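PDB 6UM4: malate dehydrogenase, which probably catalyses the reversible, NAD(P)-dependent interconversion of malate and oxaloacetate. Local coordinates for residues Tyr162-Ser166 / Glu167-Phe171; Ile201-Ala204 / Gln205-Leu209; Asp239-Pro242 / Glu243-Thr246. All blocks are in the same frame, centred on the assembly; numbering follows the deposited sequence.

Contact 1 (Tyr162-Ser166 / Glu167-Phe171); sequences YLTDS and ENDAF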
# COMPACT_ATOMS: atom_id res chain seq x y z
N TYR A 162 11.15 12.80 8.74
CA TYR A 162 12.14 12.91 9.80
C TYR A 162 12.34 11.54 10.44
O TYR A 162 11.36 10.84 10.73
CB TYR A 162 11.70 13.94 10.85
CG TYR A 162 12.64 14.06 12.03
CD1 TYR A 162 13.79 14.85 11.97
CD2 TYR A 162 12.37 13.40 13.23
CE1 TYR A 162 14.65 14.97 13.07
CE2 TYR A 162 13.22 13.50 14.31
CZ TYR A 162 14.36 14.29 14.24
OH TYR A 162 15.19 14.38 15.34
N LEU A 163 13.60 11.15 10.63
CA LEU A 163 13.97 9.84 11.16
C LEU A 163 14.63 9.97 12.52
O LEU A 163 15.47 10.84 12.71
CB LEU A 163 14.95 9.13 10.23
CG LEU A 163 14.73 9.09 8.72
CD1 LEU A 163 15.83 8.26 8.11
CD2 LEU A 163 13.37 8.53 8.38
N THR A 164 14.29 9.07 13.45
CA THR A 164 14.91 9.14 14.77
C THR A 164 14.76 7.83 15.51
O THR A 164 13.85 7.04 15.24
CB THR A 164 14.34 10.30 15.60
OG1 THR A 164 14.95 10.31 16.89
CG2 THR A 164 12.85 10.20 15.75
N ASP A 165 15.67 7.60 16.46
CA ASP A 165 15.48 6.52 17.42
C ASP A 165 15.15 7.06 18.81
O ASP A 165 15.32 6.35 19.81
CB ASP A 165 16.71 5.61 17.48
CG ASP A 165 17.98 6.35 17.91
OD1 ASP A 165 17.91 7.54 18.28
OD2 ASP A 165 19.06 5.71 17.88
N SER A 166 14.70 8.31 18.90
CA SER A 166 14.38 8.95 20.17
C SER A 166 12.90 9.26 20.25
O SER A 166 12.39 10.05 19.46
CB SER A 166 15.14 10.26 20.35
OG SER A 166 14.38 11.09 21.21
N GLU A 167 12.24 8.68 21.26
CA GLU A 167 10.81 8.92 21.42
C GLU A 167 10.54 10.39 21.69
O GLU A 167 9.56 10.95 21.19
CB GLU A 167 10.26 8.04 22.53
CG GLU A 167 10.29 6.56 22.15
CD GLU A 167 10.02 5.62 23.30
OE1 GLU A 167 9.99 6.10 24.46
OE2 GLU A 167 9.84 4.40 23.05
N ASN A 168 11.43 11.04 22.44
CA ASN A 168 11.27 12.48 22.65
C ASN A 168 11.28 13.24 21.32
O ASN A 168 10.38 14.03 21.05
CB ASN A 168 12.35 13.00 23.59
CG ASN A 168 12.11 14.45 24.00
OD1 ASN A 168 11.31 14.74 24.89
ND2 ASN A 168 12.81 15.36 23.35
N ASP A 169 12.27 12.97 20.46
CA ASP A 169 12.29 13.67 19.17
C ASP A 169 11.10 13.28 18.30
O ASP A 169 10.50 14.14 17.64
CB ASP A 169 13.61 13.42 18.41
CG ASP A 169 14.84 14.12 19.04
OD1 ASP A 169 14.68 15.14 19.76
OD2 ASP A 169 15.98 13.67 18.79
N ALA A 170 10.73 11.99 18.31
CA ALA A 170 9.70 11.49 17.40
C ALA A 170 8.37 12.22 17.56
O ALA A 170 7.76 12.63 16.57
CB ALA A 170 9.52 9.98 17.61
N PHE A 171 7.92 12.42 18.80
CA PHE A 171 6.58 12.94 19.04
C PHE A 171 6.50 14.45 19.07
O PHE A 171 5.38 14.98 19.18
CB PHE A 171 6.04 12.41 20.37
CG PHE A 171 5.80 10.93 20.37
CD1 PHE A 171 4.82 10.38 19.57
CD2 PHE A 171 6.58 10.10 21.15
CE1 PHE A 171 4.59 9.02 19.57
CE2 PHE A 171 6.36 8.73 21.16
CZ PHE A 171 5.37 8.19 20.36
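S166 caps the helix 167-171 from the N-cap position, and the polar contacts follow from that role. Its OG lies roughly anti to the backbone N (chi1 153°), which places it over the first helical turn, where D169 N donates to S166 OG at 2.9 Å in an almost straight bond (N-H...O 177°). From the next residue, A170 N donates to S166 O at 2.8 Å, the first regular bond of the helix. Just upstream, S166 N gives its hydrogen to T164 OG1 at 2.8 Å, an ST turn that fixes the end of strand 158-164 as the chain reverses.

The remaining contacts are van der Waals. D169 turns its CB toward the strand, 3.7 Å from T164 OG1 and 3.6 Å from Y162 OH. The Y162 ring meets that CB at its edge, near the ring plane, and stands at 80° to the D169 carboxylate. Behind them the methyl T164 CG2 packs on A170 CB at 3.8 Å.

The carboxylate of D169 is paired outside the turn with R172, and R132 makes a cation-pi contact with the Y162 ring. The chemistry implies a division of labour: the two hydroxyls, on S166 and T164, serve as acceptors for main-chain N-H groups at the start of the helix and the end of the strand, while van der Waals contacts fill the angle between strand and helix, which run nearly antiparallel.

Contact 2 (Ile201-Ala204 / Gln205-Leu209); sequences IFKA and QGEAL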
# COMPACT_ATOMS: atom_id res chain seq x y z
N ILE A 201 7.19 0.01 27.58
CA ILE A 201 7.37 0.76 26.34
C ILE A 201 6.31 1.85 26.22
O ILE A 201 6.60 2.99 25.84
CB ILE A 201 7.34 -0.18 25.12
CG1 ILE A 201 8.58 -1.07 25.06
CG2 ILE A 201 7.17 0.59 23.82
CD1 ILE A 201 8.47 -2.16 24.03
N PHE A 202 5.05 1.51 26.48
CA PHE A 202 3.98 2.48 26.27
C PHE A 202 3.82 3.45 27.43
O PHE A 202 3.27 4.53 27.24
CB PHE A 202 2.67 1.75 25.94
CG PHE A 202 2.68 1.20 24.54
CD1 PHE A 202 2.30 2.00 23.47
CD2 PHE A 202 3.17 -0.06 24.29
CE1 PHE A 202 2.35 1.54 22.19
CE2 PHE A 202 3.23 -0.54 23.01
CZ PHE A 202 2.83 0.27 21.95
N LYS A 203 4.33 3.11 28.61
CA LYS A 203 4.45 4.13 29.64
C LYS A 203 5.40 5.23 29.18
O LYS A 203 5.08 6.42 29.27
CB LYS A 203 4.94 3.50 30.94
CG LYS A 203 5.42 4.51 31.97
CD LYS A 203 6.01 3.81 33.18
CE LYS A 203 6.27 4.80 34.31
NZ LYS A 203 7.27 4.23 35.26
N ALA A 204 6.54 4.83 28.63
CA ALA A 204 7.52 5.78 28.14
C ALA A 204 6.97 6.61 26.99
O ALA A 204 7.25 7.81 26.88
CB ALA A 204 8.79 5.05 27.72
N GLN A 205 6.18 5.98 26.11
CA GLN A 205 5.69 6.73 24.96
C GLN A 205 4.53 7.65 25.34
O GLN A 205 4.42 8.76 24.82
CB GLN A 205 5.31 5.77 23.82
CG GLN A 205 6.53 5.06 23.28
CD GLN A 205 6.26 4.25 22.03
OE1 GLN A 205 5.11 4.14 21.58
NE2 GLN A 205 7.31 3.67 21.46
N GLY A 206 3.66 7.22 26.26
CA GLY A 206 2.67 8.14 26.78
C GLY A 206 3.30 9.35 27.43
O GLY A 206 2.82 10.48 27.29
N GLU A 207 4.40 9.13 28.16
CA GLU A 207 5.12 10.24 28.78
C GLU A 207 5.66 11.19 27.72
O GLU A 207 5.55 12.41 27.85
CB GLU A 207 6.26 9.69 29.66
CG GLU A 207 5.79 9.13 31.00
CD GLU A 207 6.87 8.34 31.74
OE1 GLU A 207 7.91 8.01 31.12
OE2 GLU A 207 6.67 8.03 32.93
N ALA A 208 6.25 10.63 26.66
CA ALA A 208 6.79 11.47 25.59
C ALA A 208 5.67 12.18 24.84
O ALA A 208 5.78 13.37 24.52
CB ALA A 208 7.63 10.63 24.63
N LEU A 209 4.58 11.45 24.57
CA LEU A 209 3.42 12.04 23.90
C LEU A 209 2.88 13.22 24.70
O LEU A 209 2.63 14.30 24.15
CB LEU A 209 2.32 10.99 23.69
CG LEU A 209 2.30 10.10 22.43
CD1 LEU A 209 1.43 8.84 22.63
CD2 LEU A 209 1.81 10.86 21.20
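Q205 and I201, one helical turn apart, lie side by side and point the same way, with I201 CG2 3.9 Å from Q205 NE2. The hydrogen-bonded part is the regular ladder of an alpha-helix: Q205 N donates to I201 O at 3.0 Å, G206 N to F202 O at 2.9 Å, and the same step is repeated from K203 to E207 and from A204 to A208.

Among the apolar and mixed contacts, Q205 CG sits beside the backbone N and anti to the carbonyl carbon (chi1 -66°), and the chain runs on extended, which brings Q205 CG to within 3.3 Å of I201 O and carries the amide alongside I201. Its OE1 approaches F202 CE1 obliquely at 3.8 Å, amide and ring planes 62° apart, while NE2 has its hydrogen-bond partner in E167.

The charged pair is looser. K203 and E207 cross at a slant, and E207 OE2 touches the aliphatic K203 CE at 3.5 Å; K203 NZ stays 4.5 Å from that oxygen, beyond a salt bridge, so any attraction is probably modest.

The turn belongs to helix 191-212, the crossover between parallel strands 176-179 and 218-221. F202 packs on L179 and on helix 226-235, K203 also meets that helix, and A204, Q205 and A208 face helix 167-171.

Contact 3 (Asp239-Pro242 / Glu243-Thr246); sequences DIPP and ENIT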
# COMPACT_ATOMS: atom_id res chain seq x y z
N ASP A 239 -2.52 14.81 30.43
CA ASP A 239 -3.08 15.96 29.74
C ASP A 239 -3.68 15.61 28.38
O ASP A 239 -4.19 16.49 27.68
CB ASP A 239 -2.01 17.04 29.59
CG ASP A 239 -1.52 17.54 30.92
OD1 ASP A 239 -2.34 18.15 31.66
OD2 ASP A 239 -0.35 17.29 31.26
N ILE A 240 -3.65 14.34 27.99
CA ILE A 240 -4.33 13.89 26.78
C ILE A 240 -5.69 13.33 27.17
O ILE A 240 -5.75 12.39 27.99
CB ILE A 240 -3.48 12.87 26.02
CG1 ILE A 240 -2.22 13.54 25.46
CG2 ILE A 240 -4.35 12.19 24.96
CD1 ILE A 240 -1.31 12.62 24.64
N PRO A 241 -6.78 13.85 26.62
CA PRO A 241 -8.09 13.26 26.85
C PRO A 241 -8.08 11.78 26.50
O PRO A 241 -7.61 11.39 25.42
CB PRO A 241 -9.01 14.05 25.91
CG PRO A 241 -8.29 15.35 25.70
CD PRO A 241 -6.85 15.01 25.72
N PRO A 242 -8.54 10.93 27.42
CA PRO A 242 -8.45 9.48 27.18
C PRO A 242 -9.09 9.04 25.88
O PRO A 242 -8.61 8.08 25.28
CB PRO A 242 -9.15 8.89 28.41
CG PRO A 242 -8.84 9.96 29.53
CD PRO A 242 -8.98 11.26 28.79
N GLU A 243 -10.14 9.73 25.42
CA GLU A 243 -10.80 9.36 24.17
C GLU A 243 -9.92 9.61 22.95
O GLU A 243 -10.25 9.11 21.86
CB GLU A 243 -12.11 10.13 24.03
CG GLU A 243 -13.27 9.46 24.74
CD GLU A 243 -13.21 9.60 26.24
OE1 GLU A 243 -12.40 10.43 26.73
OE2 GLU A 243 -13.97 8.87 26.93
N ASN A 244 -8.87 10.41 23.07
CA ASN A 244 -7.96 10.65 21.95
C ASN A 244 -6.90 9.55 21.79
O ASN A 244 -6.06 9.67 20.90
CB ASN A 244 -7.27 12.02 22.12
CG ASN A 244 -8.23 13.17 21.88
OD1 ASN A 244 -9.34 12.97 21.40
ND2 ASN A 244 -7.82 14.37 22.22
N ILE A 245 -6.91 8.52 22.63
CA ILE A 245 -6.01 7.38 22.51
C ILE A 245 -6.85 6.13 22.39
O ILE A 245 -7.56 5.77 23.34
CB ILE A 245 -5.07 7.28 23.73
CG1 ILE A 245 -4.30 8.58 23.94
CG2 ILE A 245 -4.15 6.08 23.60
CD1 ILE A 245 -3.37 8.54 25.14
N THR A 246 -6.77 5.45 21.24
CA THR A 246 -7.54 4.22 21.06
C THR A 246 -6.63 3.08 20.63
O THR A 246 -5.49 3.28 20.21
CB THR A 246 -8.65 4.41 20.02
OG1 THR A 246 -8.08 4.79 18.77
CG2 THR A 246 -9.61 5.50 20.47
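I240 and I245 cross at about a right angle, the branch methyl I240 CG2 resting 3.8 Å from both I245 CG1 and I245 CD1. That methyl stands anti to the backbone N of I240, the placement that directs it at the neighbouring isoleucine, and it also lies 4.1 Å from N244 CB.

On another side of the turn, N244 slants across the P241 ring. N244 ND2 comes over P241 CG at 3.6 Å and is almost as near to P241 CD, so the amide nitrogen meets the ring's carbons. E243 takes a bend at chi2 (74°), folding its carboxylate back beside P242, with E243 OE1 3.7 Å from P242 C; the charge itself is met by a salt bridge to R361.

Beneath these side chains the backbone is tightly wound. N244 N donates to P241 O at 2.8 Å and I245 N to P242 O at 3.2 Å.

Two successive bonds from residue i+3 to residue i mark a short 3-10 turn. Here it follows helix 226-235 and leads directly into strand 245-247, the outermost strand at one end of the parallel Rossmann-type sheet, where I245 packs on V219 and I221 of strand 218-221.

Overall arrangement
The three contacts illustrate how connections in a Rossmann-type domain are built from local turns, all within the NAD-binding domain. Contacts 1 and 3 involve the two outermost strands of the parallel sheet, their centres 21 Å apart and nearest atoms about 8 Å apart, without touching. Contact 2 joins them: its centre is 12 Å from that of contact 1 and 13 Å from that of contact 3. Toward contact 1, E167 OE2 and Q205 NE2 make a probable hydrogen bond at 3.1 Å, and F171 CD1 packs on L209 CD2 at 3.5 Å. Toward contact 3 the touch is lighter, L209 CB to I240 CD1 at 4.1 Å. L209 thus meets both neighbours.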